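Local coordinates for putative oxygenase (Streptomyces viridochromogenes Tue57, PDB 4XAA), which probably acts as an iron- and 2-oxoglutarate-dependent oxygenase of the phytanoyl-CoA dioxygenase family, linked to the oxidative cyclizations of orthosomycin biosynthesis, at residues A[113-119]-A[201-207]; A[136-142]-A[186-192]; A[142-146]-A[206-210]; A[152-157]-A[175-181]. All coordinates share one frame; numbering follows the deposited sequence.

In the fold
All four contacts belong to the double-stranded beta helix that holds the nickel ion. Interaction 2 is wholly buried and pairs two neighbouring inner strands of the larger sheet; its chemistry is a regular backbone ladder plus an ordered water beside H190. Interaction 3 continues from it through the shared C142, where 142-146 turns away from strand 207-215 and an aspartate–arginine pair takes over. Interaction 1 shares W206 and R207 with interaction 3 but runs out to the surface, where loop carbonyls, an asparagine amide and CH-pi contacts replace the ladder. Interaction 4, partly buried, lies in the smaller sheet, and its L153 and V180 pack on V188 of interaction 2.

Interaction 1. Residues A[113-119]-A[201-207]; sequences LKEPYRA and NANGSWR
P116 sets its CD over the six-membered ring of W206, 3.5 Å from the centroid, a CH-pi contact. G204 makes a second one with Y117: its CA stands 3.7 Å from the ring centroid, displaced toward the rim, while A202 O approaches the edge of the same ring at CD1. Y117 N donates to N203 O. From 201-207, N201 reaches across with CG anti to its backbone N (chi1 -177°), which brings ND2 2.8 Å from E115 O; the same ND2 also binds S205 O at 2.6 Å, nearly in line with that carbonyl. One amide nitrogen thus links E115 to the other end of 201-207. In the double-stranded beta helix, this is where strands 105-114 and 207-215 part into loops, and K114 and R207 form an antiparallel hydrogen-bonded pair there, with K114 N 2.7 Å from R207 O. Their side chains run side by side, CG of K114 3.7 Å from CB of R207, before the lysine NZ turns to S198 OG, G199 O and A120 O. Further out, salt bridges hold E115: R118 NH2 to OE2 (2.9 Å) and R66 to OE1; R118 NH1 in turn donates to R66 O.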
loop_
_atom_site.group_PDB
_atom_site.type_symbol
_atom_site.label_atom_id
_atom_site.label_comp_id
_atom_site.label_asym_id
_atom_site.label_seq_id
_atom_site.Cartn_x
_atom_site.Cartn_y
_atom_site.Cartn_z
ATOM N N LEU A 113 -5.402 6.105 -2.246
ATOM C CA LEU A 113 -6.532 6.220 -3.158
ATOM C C LEU A 113 -6.145 6.783 -4.487
ATOM O O LEU A 113 -5.414 7.779 -4.548
ATOM C CB LEU A 113 -7.605 7.152 -2.593
ATOM C CG LEU A 113 -7.964 7.004 -1.135
ATOM C CD1 LEU A 113 -8.700 8.212 -0.706
ATOM C CD2 LEU A 113 -8.830 5.778 -1.044
ATOM N N LYS A 114 -6.687 6.175 -5.538
ATOM C CA LYS A 114 -6.699 6.769 -6.862
ATOM C C LYS A 114 -8.136 7.082 -7.245
ATOM O O LYS A 114 -8.888 6.165 -7.554
ATOM C CB LYS A 114 -6.079 5.829 -7.892
ATOM C CG LYS A 114 -4.683 5.334 -7.559
ATOM C CD LYS A 114 -3.637 6.448 -7.630
ATOM C CE LYS A 114 -2.253 5.892 -7.290
ATOM N NZ LYS A 114 -1.163 6.728 -7.847
ATOM N N GLU A 115 -8.522 8.361 -7.194
ATOM C CA GLU A 115 -9.816 8.812 -7.724
ATOM C C GLU A 115 -9.876 8.461 -9.208
ATOM O O GLU A 115 -8.841 8.376 -9.865
ATOM C CB GLU A 115 -10.019 10.332 -7.561
ATOM C CG GLU A 115 -10.060 10.892 -6.139
ATOM C CD GLU A 115 -10.831 12.212 -6.052
ATOM O OE1 GLU A 115 -10.976 12.760 -4.941
ATOM O OE2 GLU A 115 -11.308 12.705 -7.094
ATOM N N PRO A 116 -11.083 8.268 -9.746
ATOM C CA PRO A 116 -11.192 8.054 -11.189
ATOM C C PRO A 116 -10.718 9.281 -11.938
ATOM O O PRO A 116 -10.922 10.376 -11.429
ATOM C CB PRO A 116 -12.688 7.820 -11.399
ATOM C CG PRO A 116 -13.170 7.310 -10.100
ATOM C CD PRO A 116 -12.374 8.085 -9.072
ATOM N N TYR A 117 -10.044 9.086 -13.072
ATOM C CA TYR A 117 -9.688 10.167 -13.999
ATOM C C TYR A 117 -8.622 11.155 -13.512
ATOM O O TYR A 117 -7.765 11.575 -14.288
ATOM C CB TYR A 117 -10.944 10.948 -14.366
ATOM C CG TYR A 117 -12.004 10.093 -14.989
ATOM C CD1 TYR A 117 -11.714 9.309 -16.109
ATOM C CD2 TYR A 117 -13.288 10.049 -14.466
ATOM C CE1 TYR A 117 -12.668 8.529 -16.702
ATOM C CE2 TYR A 117 -14.257 9.258 -15.053
ATOM C CZ TYR A 117 -13.941 8.498 -16.177
ATOM O OH TYR A 117 -14.895 7.695 -16.779
ATOM N N ARG A 118 -8.675 11.522 -12.237
ATOM C CA ARG A 118 -7.926 12.682 -11.760
ATOM C C ARG A 118 -6.722 12.354 -10.881
ATOM O O ARG A 118 -6.061 13.261 -10.373
ATOM C CB ARG A 118 -8.864 13.617 -10.988
ATOM C CG ARG A 118 -10.048 14.103 -11.799
ATOM C CD ARG A 118 -10.692 15.296 -11.144
ATOM N NE ARG A 118 -11.091 15.000 -9.773
ATOM C CZ ARG A 118 -11.236 15.920 -8.824
ATOM N NH1 ARG A 118 -11.001 17.193 -9.100
ATOM N NH2 ARG A 118 -11.597 15.569 -7.600
ATOM N N ALA A 119 -6.427 11.074 -10.694
ATOM C CA ALA A 119 -5.400 10.707 -9.729
ATOM C C ALA A 119 -4.015 11.043 -10.241
ATOM O O ALA A 119 -3.685 10.782 -11.388
ATOM C CB ALA A 119 -5.490 9.234 -9.381
ATOM N N ASN A 201 -3.958 7.755 -12.334
ATOM C CA ASN A 201 -5.164 7.053 -12.765
ATOM C C ASN A 201 -6.010 7.946 -13.668
ATOM O O ASN A 201 -6.828 8.738 -13.193
ATOM C CB ASN A 201 -5.990 6.595 -11.568
ATOM C CG ASN A 201 -7.205 5.798 -11.978
ATOM O OD1 ASN A 201 -7.156 5.016 -12.925
ATOM N ND2 ASN A 201 -8.310 6.004 -11.276
ATOM N N ALA A 202 -5.792 7.831 -14.972
ATOM C CA ALA A 202 -6.587 8.580 -15.929
ATOM C C ALA A 202 -7.859 7.819 -16.264
ATOM O O ALA A 202 -8.771 8.367 -16.868
ATOM C CB ALA A 202 -5.790 8.862 -17.196
ATOM N N ASN A 203 -7.934 6.557 -15.873
ATOM C CA ASN A 203 -9.116 5.789 -16.226
ATOM C C ASN A 203 -10.204 5.868 -15.159
ATOM O O ASN A 203 -9.986 6.405 -14.079
ATOM C CB ASN A 203 -8.726 4.350 -16.552
ATOM C CG ASN A 203 -8.268 4.202 -18.013
ATOM O OD1 ASN A 203 -8.951 4.666 -18.940
ATOM N ND2 ASN A 203 -7.095 3.600 -18.216
ATOM N N GLY A 204 -11.390 5.375 -15.491
ATOM C CA GLY A 204 -12.588 5.679 -14.726
ATOM C C GLY A 204 -12.829 4.923 -13.435
ATOM O O GLY A 204 -13.850 5.134 -12.776
ATOM N N SER A 205 -11.896 4.062 -13.051
ATOM C CA SER A 205 -12.093 3.248 -11.859
ATOM C C SER A 205 -11.339 3.790 -10.639
ATOM O O SER A 205 -10.347 4.505 -10.778
ATOM C CB SER A 205 -11.675 1.796 -12.140
ATOM O OG SER A 205 -10.281 1.689 -12.391
ATOM N N TRP A 206 -11.826 3.459 -9.447
ATOM C CA TRP A 206 -11.069 3.698 -8.223
ATOM C C TRP A 206 -9.937 2.703 -8.096
ATOM O O TRP A 206 -10.039 1.572 -8.558
ATOM C CB TRP A 206 -11.960 3.593 -6.981
ATOM C CG TRP A 206 -13.015 4.620 -6.944
ATOM C CD1 TRP A 206 -14.228 4.563 -7.558
ATOM C CD2 TRP A 206 -12.952 5.884 -6.283
ATOM N NE1 TRP A 206 -14.931 5.716 -7.315
ATOM C CE2 TRP A 206 -14.165 6.548 -6.540
ATOM C CE3 TRP A 206 -11.986 6.522 -5.501
ATOM C CZ2 TRP A 206 -14.443 7.814 -6.043
ATOM C CZ3 TRP A 206 -12.264 7.781 -5.004
ATOM C CH2 TRP A 206 -13.484 8.411 -5.272
ATOM N N ARG A 207 -8.841 3.130 -7.491
ATOM C CA ARG A 207 -7.948 2.171 -6.881
ATOM C C ARG A 207 -7.883 2.517 -5.389
ATOM O O ARG A 207 -7.419 3.589 -5.013
ATOM C CB ARG A 207 -6.557 2.172 -7.515
ATOM C CG ARG A 207 -5.666 1.086 -6.890
ATOM C CD ARG A 207 -4.184 1.238 -7.193
ATOM N NE ARG A 207 -3.388 0.322 -6.373
ATOM C CZ ARG A 207 -2.284 0.669 -5.707
ATOM N NH1 ARG A 207 -1.835 1.917 -5.770
ATOM N NH2 ARG A 207 -1.623 -0.234 -4.984
#

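Interaction 2. Residues A[136-142]-A[186-192]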
loop_
_atom_site.group_PDB
_atom_site.type_symbol
_atom_site.label_atom_id
_atom_site.label_comp_id
_atom_site.label_asym_id
_atom_site.label_seq_id
_atom_site.Cartn_x
_atom_site.Cartn_y
_atom_site.Cartn_z
ATOM N N VAL A 136 11.112 -4.141 8.174
ATOM C CA VAL A 136 9.835 -3.439 8.254
ATOM C C VAL A 136 9.159 -3.571 6.896
ATOM O O VAL A 136 9.778 -3.307 5.880
ATOM C CB VAL A 136 10.017 -1.924 8.644
ATOM C CG1 VAL A 136 8.703 -1.286 9.034
ATOM C CG2 VAL A 136 10.992 -1.774 9.783
ATOM N N CYS A 137 7.906 -4.009 6.865
ATOM C CA CYS A 137 7.203 -4.107 5.591
ATOM C C CYS A 137 5.863 -3.405 5.606
ATOM O O CYS A 137 5.319 -3.114 6.657
ATOM C CB CYS A 137 6.992 -5.574 5.192
ATOM S SG CYS A 137 5.925 -6.486 6.329
ATOM N N ASN A 138 5.348 -3.132 4.413
ATOM C CA ASN A 138 4.005 -2.622 4.224
ATOM C C ASN A 138 3.119 -3.696 3.655
ATOM O O ASN A 138 3.480 -4.352 2.682
ATOM C CB ASN A 138 3.997 -1.420 3.282
ATOM C CG ASN A 138 4.465 -0.129 3.956
ATOM O OD1 ASN A 138 3.697 0.534 4.659
ATOM N ND2 ASN A 138 5.720 0.242 3.720
ATOM N N LEU A 139 1.954 -3.887 4.258
ATOM C CA LEU A 139 0.956 -4.767 3.664
ATOM C C LEU A 139 -0.052 -3.899 2.959
ATOM O O LEU A 139 -0.667 -3.033 3.576
ATOM C CB LEU A 139 0.262 -5.648 4.710
ATOM C CG LEU A 139 0.844 -7.046 4.938
ATOM C CD1 LEU A 139 2.285 -6.937 5.365
ATOM C CD2 LEU A 139 0.046 -7.782 5.988
ATOM N N SER A 140 -0.193 -4.109 1.659
ATOM C CA SER A 140 -1.158 -3.366 0.877
ATOM C C SER A 140 -2.328 -4.274 0.598
ATOM O O SER A 140 -2.226 -5.207 -0.203
ATOM C CB SER A 140 -0.538 -2.850 -0.424
ATOM O OG SER A 140 0.598 -2.036 -0.160
ATOM N N ILE A 141 -3.429 -4.015 1.290
ATOM C CA ILE A 141 -4.657 -4.756 1.068
ATOM C C ILE A 141 -5.452 -4.072 -0.030
ATOM O O ILE A 141 -6.015 -3.002 0.170
ATOM C CB ILE A 141 -5.522 -4.862 2.343
ATOM C CG1 ILE A 141 -4.688 -5.358 3.525
ATOM C CG2 ILE A 141 -6.690 -5.788 2.092
ATOM C CD1 ILE A 141 -5.377 -5.159 4.866
ATOM N N CYS A 142 -5.489 -4.713 -1.188
ATOM C CA CYS A 142 -6.139 -4.169 -2.370
ATOM C C CYS A 142 -7.646 -4.371 -2.344
ATOM O O CYS A 142 -8.135 -5.499 -2.253
ATOM C CB CYS A 142 -5.519 -4.815 -3.603
ATOM S SG CYS A 142 -3.717 -4.732 -3.450
ATOM N N ASP A 186 -6.188 -9.222 -2.897
ATOM C CA ASP A 186 -4.754 -9.469 -2.844
ATOM C C ASP A 186 -4.095 -8.632 -1.761
ATOM O O ASP A 186 -4.518 -7.526 -1.465
ATOM C CB ASP A 186 -4.098 -9.176 -4.185
ATOM C CG ASP A 186 -4.440 -10.210 -5.235
ATOM O OD1 ASP A 186 -5.014 -11.268 -4.876
ATOM O OD2 ASP A 186 -4.118 -9.970 -6.414
ATOM N N VAL A 187 -3.069 -9.189 -1.148
ATOM C CA VAL A 187 -2.255 -8.441 -0.220
ATOM C C VAL A 187 -0.837 -8.418 -0.755
ATOM O O VAL A 187 -0.207 -9.464 -0.907
ATOM C CB VAL A 187 -2.282 -9.045 1.185
ATOM C CG1 VAL A 187 -1.310 -8.316 2.082
ATOM C CG2 VAL A 187 -3.693 -8.977 1.749
ATOM N N VAL A 188 -0.357 -7.224 -1.084
ATOM C CA VAL A 188 1.008 -7.044 -1.535
ATOM C C VAL A 188 1.835 -6.706 -0.325
ATOM O O VAL A 188 1.409 -5.919 0.512
ATOM C CB VAL A 188 1.116 -5.934 -2.567
ATOM C CG1 VAL A 188 2.563 -5.768 -3.037
ATOM C CG2 VAL A 188 0.192 -6.238 -3.721
ATOM N N VAL A 189 3.007 -7.309 -0.211
ATOM C CA VAL A 189 3.890 -6.949 0.872
ATOM C C VAL A 189 5.206 -6.445 0.282
ATOM O O VAL A 189 5.793 -7.079 -0.585
ATOM C CB VAL A 189 4.077 -8.139 1.832
ATOM C CG1 VAL A 189 3.829 -9.420 1.105
ATOM C CG2 VAL A 189 5.432 -8.128 2.503
ATOM N N HIS A 190 5.635 -5.264 0.704
ATOM C CA HIS A 190 6.881 -4.745 0.178
ATOM C C HIS A 190 7.735 -4.157 1.272
ATOM O O HIS A 190 7.244 -3.619 2.278
ATOM C CB HIS A 190 6.635 -3.729 -0.946
ATOM C CG HIS A 190 6.012 -2.443 -0.506
ATOM N ND1 HIS A 190 4.649 -2.260 -0.445
ATOM C CD2 HIS A 190 6.567 -1.254 -0.159
ATOM C CE1 HIS A 190 4.387 -1.024 -0.051
ATOM N NE2 HIS A 190 5.535 -0.393 0.128
ATOM N N ASP A 191 9.035 -4.315 1.083
ATOM C CA ASP A 191 10.014 -3.842 2.042
ATOM C C ASP A 191 9.983 -2.303 2.055
ATOM O O ASP A 191 9.801 -1.685 1.013
ATOM C CB ASP A 191 11.390 -4.397 1.671
ATOM C CG ASP A 191 12.402 -4.235 2.771
ATOM O OD1 ASP A 191 12.573 -3.084 3.232
ATOM O OD2 ASP A 191 13.021 -5.254 3.174
ATOM N N VAL A 192 10.124 -1.681 3.217
ATOM C CA VAL A 192 10.043 -0.222 3.265
ATOM C C VAL A 192 11.227 0.431 2.565
ATOM O O VAL A 192 11.180 1.614 2.262
ATOM C CB VAL A 192 9.982 0.319 4.707
ATOM C CG1 VAL A 192 8.631 0.024 5.342
ATOM C CG2 VAL A 192 11.113 -0.247 5.523
HETATM O O HOH W 1 13.216 -3.490 5.838
HETATM O O HOH W 2 2.522 -3.716 -0.269
#
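The imidazole of H190 carries the CB of N138 over one face, 3.8 Å from the ring centroid, a CH-pi contact in which the asparagine amide and the ring are turned 23° apart. At the ring edge, in its plane, lie S140 OG and a water. That water is 2.6 Å from H190 ND1, equally close to S140 OG, and donates to N138 O, so it joins both strands on the side that bears N138, S140, V188 and H190. CG of H190 lies between the backbone N and the carbonyl carbon (chi1 68°), while NE2 is hydrogen-bonded to D127 OD2. V192 CG1 packs 3.3 Å from N138 ND2, crossing the asparagine at about a right angle. On the other side of the sheet L139, I141, V187 and V189 pack side by side or crosswise, with L139 CG 3.8 Å from V187 CG1, and L95, A96 and F99 of helix 90-100 touch V187, L139 and V189. The backbones pair regularly: S140 N to V188 O is 2.7 Å, and C142 N reaches D186 O. Such antiparallel strands, here with H190 as second shell to the nickel ligands H125, D127 and H196, characterise the cupin-clan double-stranded beta helix.

Interaction 3. Residues A[142-146]-A[206-210]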
loop_
_atom_site.group_PDB
_atom_site.type_symbol
_atom_site.label_atom_id
_atom_site.label_comp_id
_atom_site.label_asym_id
_atom_site.label_seq_id
_atom_site.Cartn_x
_atom_site.Cartn_y
_atom_site.Cartn_z
ATOM N N CYS A 142 -5.489 -4.713 -1.188
ATOM C CA CYS A 142 -6.139 -4.169 -2.370
ATOM C C CYS A 142 -7.646 -4.371 -2.344
ATOM O O CYS A 142 -8.135 -5.499 -2.253
ATOM C CB CYS A 142 -5.519 -4.815 -3.603
ATOM S SG CYS A 142 -3.717 -4.732 -3.450
ATOM N N LEU A 143 -8.386 -3.276 -2.397
ATOM C CA LEU A 143 -9.835 -3.359 -2.321
ATOM C C LEU A 143 -10.368 -3.217 -3.736
ATOM O O LEU A 143 -11.567 -3.262 -3.973
ATOM C CB LEU A 143 -10.408 -2.283 -1.386
ATOM C CG LEU A 143 -9.712 -2.068 -0.032
ATOM C CD1 LEU A 143 -10.302 -0.863 0.690
ATOM C CD2 LEU A 143 -9.805 -3.306 0.848
ATOM N N ASP A 144 -9.450 -3.062 -4.682
ATOM C CA ASP A 144 -9.797 -3.037 -6.093
ATOM C C ASP A 144 -8.826 -3.852 -6.965
ATOM O O ASP A 144 -7.687 -4.137 -6.565
ATOM C CB ASP A 144 -9.847 -1.595 -6.586
ATOM C CG ASP A 144 -10.980 -0.817 -5.965
ATOM O OD1 ASP A 144 -12.142 -1.114 -6.300
ATOM O OD2 ASP A 144 -10.722 0.089 -5.144
ATOM N N ASP A 145 -9.319 -4.261 -8.133
ATOM C CA ASP A 145 -8.476 -4.675 -9.252
ATOM C C ASP A 145 -7.592 -3.503 -9.663
ATOM O O ASP A 145 -8.088 -2.407 -9.882
ATOM C CB ASP A 145 -9.324 -5.107 -10.449
ATOM C CG ASP A 145 -9.981 -6.462 -10.254
ATOM O OD1 ASP A 145 -10.196 -6.862 -9.098
ATOM O OD2 ASP A 145 -10.282 -7.133 -11.267
ATOM N N ALA A 146 -6.290 -3.722 -9.767
ATOM C CA ALA A 146 -5.398 -2.664 -10.199
ATOM C C ALA A 146 -4.314 -3.189 -11.132
ATOM O O ALA A 146 -3.762 -4.264 -10.918
ATOM C CB ALA A 146 -4.777 -1.982 -8.991
ATOM N N TRP A 206 -11.826 3.459 -9.447
ATOM C CA TRP A 206 -11.069 3.698 -8.223
ATOM C C TRP A 206 -9.937 2.703 -8.096
ATOM O O TRP A 206 -10.039 1.572 -8.558
ATOM C CB TRP A 206 -11.960 3.593 -6.981
ATOM C CG TRP A 206 -13.015 4.620 -6.944
ATOM C CD1 TRP A 206 -14.228 4.563 -7.558
ATOM C CD2 TRP A 206 -12.952 5.884 -6.283
ATOM N NE1 TRP A 206 -14.931 5.716 -7.315
ATOM C CE2 TRP A 206 -14.165 6.548 -6.540
ATOM C CE3 TRP A 206 -11.986 6.522 -5.501
ATOM C CZ2 TRP A 206 -14.443 7.814 -6.043
ATOM C CZ3 TRP A 206 -12.264 7.781 -5.004
ATOM C CH2 TRP A 206 -13.484 8.411 -5.272
ATOM N N ARG A 207 -8.841 3.130 -7.491
ATOM C CA ARG A 207 -7.948 2.171 -6.881
ATOM C C ARG A 207 -7.883 2.517 -5.389
ATOM O O ARG A 207 -7.419 3.589 -5.013
ATOM C CB ARG A 207 -6.557 2.172 -7.515
ATOM C CG ARG A 207 -5.666 1.086 -6.890
ATOM C CD ARG A 207 -4.184 1.238 -7.193
ATOM N NE ARG A 207 -3.388 0.322 -6.373
ATOM C CZ ARG A 207 -2.284 0.669 -5.707
ATOM N NH1 ARG A 207 -1.835 1.917 -5.770
ATOM N NH2 ARG A 207 -1.623 -0.234 -4.984
ATOM N N ARG A 208 -8.385 1.614 -4.552
ATOM C CA ARG A 208 -8.388 1.824 -3.122
ATOM C C ARG A 208 -7.563 0.746 -2.448
ATOM O O ARG A 208 -7.732 -0.435 -2.721
ATOM C CB ARG A 208 -9.808 1.812 -2.569
ATOM C CG ARG A 208 -10.812 2.658 -3.337
ATOM C CD ARG A 208 -12.161 2.541 -2.669
ATOM N NE ARG A 208 -13.302 2.834 -3.529
ATOM C CZ ARG A 208 -13.800 1.992 -4.425
ATOM N NH1 ARG A 208 -13.229 0.816 -4.618
ATOM N NH2 ARG A 208 -14.861 2.337 -5.142
ATOM N N THR A 209 -6.682 1.166 -1.552
ATOM C CA THR A 209 -5.750 0.266 -0.899
ATOM C C THR A 209 -5.643 0.636 0.573
ATOM O O THR A 209 -5.603 1.813 0.915
ATOM C CB THR A 209 -4.358 0.336 -1.579
ATOM O OG1 THR A 209 -4.478 -0.087 -2.939
ATOM C CG2 THR A 209 -3.349 -0.548 -0.887
ATOM N N ILE A 210 -5.628 -0.364 1.443
ATOM C CA ILE A 210 -5.286 -0.149 2.844
ATOM C C ILE A 210 -3.838 -0.571 3.064
ATOM O O ILE A 210 -3.511 -1.743 2.938
ATOM C CB ILE A 210 -6.227 -0.938 3.803
ATOM C CG1 ILE A 210 -7.641 -0.367 3.745
ATOM C CG2 ILE A 210 -5.724 -0.898 5.233
ATOM C CD1 ILE A 210 -8.649 -1.197 4.481
#
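Strand 136-142 of the double-stranded beta helix ends beside strand 207-215 with an antiparallel, non-hydrogen-bonded pair, C142 with T209, after which the chain bends away as a loop. L143 N closes the pairing with a bond to R208 O (2.9 Å), and the leucine side chain reaches on along the strand until its CD1 lies 4.1 Å from I210 CG1, crossing it at a slant. A39 and L35 of helix 29-47 touch L143 and I210 respectively, so this apolar corner faces that helix.

In place of a returning backbone bond from R208 N, D144 offers its carboxylate. Its CG sits anti to the carbonyl carbon and beside the backbone N (chi1 -67°), which sends the carboxylate back toward the strand. There OD2 accepts from R208 N at 2.9 Å through its anti lone pair. The same oxygen forms a salt bridge with R208 NH1, 2.7 Å away, although the N-H direction makes that hydrogen bond weak, as it does the one from NH1 to OD1. Because both N-H directions are poor, charge attraction probably contributes more here than directional bonding. R208 thus meets D144 with both its backbone N and NH1, and one face of its guanidinium lies over W206 CB. Two residues on, A146 meets the extended side chain of R207, which also touches N150: the alanine CB packs 3.7 Å from R207 CD.

Interaction 4. Residues A[152-157]-A[175-181]; sequences CLEAVP and GPVVPVP
C152 meets the partner chain first, its SG 3.9 Å from P179 CB and its CB against V180 O. The sulfur stands between the backbone N and carbonyl carbon (chi1 74°), which turns it to the proline. At L153 the backbone bonds begin: L153 O accepts from V180 N (2.8 Å), bent at the hydrogen to 130°, and a water receives a weak bond from L153 N while donating to V180 O. E154 faces P179 as an antiparallel non-hydrogen-bonded pair, a position where no cross-strand N-H is used, which suits a proline. The extended E154 side chain crosses V177, bringing E154 OE1 3.5 Å from V177 CG1. A155 forms the hydrogen-bonded pair with V178; V178 N to A155 O is 2.9 Å, and A155 N returns a bond to V178 O. V156 crosses V177 obliquely, CG2 to CG2, and its CA directs a C-H at P176 O. P157 ends the walk with CG 3.5 Å from V178 CG2, near the cis peptide before P176. G175, with its positive phi, comes directly after helix 168-174, so strand 178-179 follows that helix closely. In the minor sheet, 178-179 is the outermost strand beside 153-155, whose other neighbour is 196-198; F20 of strand 20-25 packs on A155, V178 and V180, and W124 of strand 122-125 lies against E154 and V177.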
loop_
_atom_site.group_PDB
_atom_site.type_symbol
_atom_site.label_atom_id
_atom_site.label_comp_id
_atom_site.label_asym_id
_atom_site.label_seq_id
_atom_site.Cartn_x
_atom_site.Cartn_y
_atom_site.Cartn_z
ATOM N N CYS A 152 -1.570 1.213 -10.384
ATOM C CA CYS A 152 -1.025 0.203 -9.472
ATOM C C CYS A 152 0.403 0.522 -9.029
ATOM O O CYS A 152 1.059 1.412 -9.564
ATOM C CB CYS A 152 -1.050 -1.187 -10.116
ATOM S SG CYS A 152 0.207 -1.443 -11.405
ATOM N N LEU A 153 0.867 -0.225 -8.036
ATOM C CA LEU A 153 2.214 -0.095 -7.516
ATOM C C LEU A 153 3.247 -0.440 -8.580
ATOM O O LEU A 153 3.093 -1.408 -9.330
ATOM C CB LEU A 153 2.384 -1.012 -6.297
ATOM C CG LEU A 153 3.659 -0.955 -5.457
ATOM C CD1 LEU A 153 3.667 0.288 -4.604
ATOM C CD2 LEU A 153 3.766 -2.194 -4.588
ATOM N N GLU A 154 4.309 0.343 -8.649
ATOM C CA GLU A 154 5.431 -0.018 -9.487
ATOM C C GLU A 154 6.664 -0.067 -8.618
ATOM O O GLU A 154 6.735 0.605 -7.607
ATOM C CB GLU A 154 5.581 0.968 -10.633
ATOM C CG GLU A 154 4.305 1.091 -11.450
ATOM C CD GLU A 154 4.466 1.944 -12.692
ATOM O OE1 GLU A 154 5.612 2.098 -13.169
ATOM O OE2 GLU A 154 3.443 2.467 -13.184
ATOM N N ALA A 155 7.637 -0.872 -8.985
ATOM C CA ALA A 155 8.797 -0.997 -8.119
ATOM C C ALA A 155 10.045 -1.308 -8.918
ATOM O O ALA A 155 9.965 -1.750 -10.065
ATOM C CB ALA A 155 8.553 -2.087 -7.054
ATOM N N VAL A 156 11.201 -1.087 -8.306
ATOM C CA VAL A 156 12.453 -1.530 -8.886
ATOM C C VAL A 156 12.950 -2.712 -8.079
ATOM O O VAL A 156 13.337 -2.542 -6.925
ATOM C CB VAL A 156 13.533 -0.417 -8.900
ATOM C CG1 VAL A 156 14.774 -0.903 -9.641
ATOM C CG2 VAL A 156 12.985 0.874 -9.504
ATOM N N PRO A 157 12.940 -3.918 -8.680
ATOM C CA PRO A 157 13.316 -5.168 -8.005
ATOM C C PRO A 157 14.716 -5.109 -7.441
ATOM O O PRO A 157 15.619 -4.680 -8.139
ATOM C CB PRO A 157 13.247 -6.215 -9.123
ATOM C CG PRO A 157 12.368 -5.620 -10.155
ATOM C CD PRO A 157 12.609 -4.141 -10.093
ATOM N N GLY A 175 16.540 1.088 -13.272
ATOM C CA GLY A 175 15.541 0.041 -13.388
ATOM C C GLY A 175 16.094 -1.351 -13.140
ATOM O O GLY A 175 17.209 -1.508 -12.644
ATOM N N PRO A 176 15.321 -2.379 -13.507
ATOM C CA PRO A 176 14.056 -2.221 -14.225
ATOM C C PRO A 176 12.905 -1.844 -13.316
ATOM O O PRO A 176 13.023 -1.895 -12.098
ATOM C CB PRO A 176 13.828 -3.604 -14.828
ATOM C CG PRO A 176 14.438 -4.522 -13.817
ATOM C CD PRO A 176 15.656 -3.795 -13.291
ATOM N N VAL A 177 11.803 -1.455 -13.937
ATOM C CA VAL A 177 10.611 -1.021 -13.246
ATOM C C VAL A 177 9.522 -1.984 -13.613
ATOM O O VAL A 177 9.235 -2.158 -14.794
ATOM C CB VAL A 177 10.200 0.391 -13.654
ATOM C CG1 VAL A 177 8.821 0.723 -13.092
ATOM C CG2 VAL A 177 11.264 1.399 -13.226
ATOM N N VAL A 178 8.933 -2.623 -12.605
ATOM C CA VAL A 178 7.940 -3.654 -12.828
ATOM C C VAL A 178 6.655 -3.341 -12.073
ATOM O O VAL A 178 6.674 -3.108 -10.871
ATOM C CB VAL A 178 8.481 -5.035 -12.411
ATOM C CG1 VAL A 178 9.595 -5.479 -13.352
ATOM C CG2 VAL A 178 9.004 -4.997 -11.007
ATOM N N PRO A 179 5.523 -3.318 -12.785
ATOM C CA PRO A 179 4.242 -3.039 -12.138
ATOM C C PRO A 179 3.805 -4.206 -11.253
ATOM O O PRO A 179 4.397 -5.275 -11.315
ATOM C CB PRO A 179 3.282 -2.837 -13.318
ATOM C CG PRO A 179 3.888 -3.608 -14.432
ATOM C CD PRO A 179 5.379 -3.549 -14.233
ATOM N N VAL A 180 2.804 -3.996 -10.410
ATOM C CA VAL A 180 2.282 -5.082 -9.604
ATOM C C VAL A 180 0.775 -5.121 -9.766
ATOM O O VAL A 180 0.048 -4.475 -9.017
ATOM C CB VAL A 180 2.656 -4.943 -8.109
ATOM C CG1 VAL A 180 2.097 -6.112 -7.315
ATOM C CG2 VAL A 180 4.163 -4.902 -7.942
ATOM N N PRO A 181 0.303 -5.865 -10.780
ATOM C CA PRO A 181 -1.123 -6.153 -10.964
ATOM C C PRO A 181 -1.686 -6.913 -9.766
ATOM O O PRO A 181 -1.017 -7.799 -9.220
ATOM C CB PRO A 181 -1.150 -7.025 -12.229
ATOM C CG PRO A 181 0.131 -6.753 -12.913
ATOM C CD PRO A 181 1.128 -6.468 -11.841
HETATM O O HOH W 3 -1.256 -2.661 -6.721
#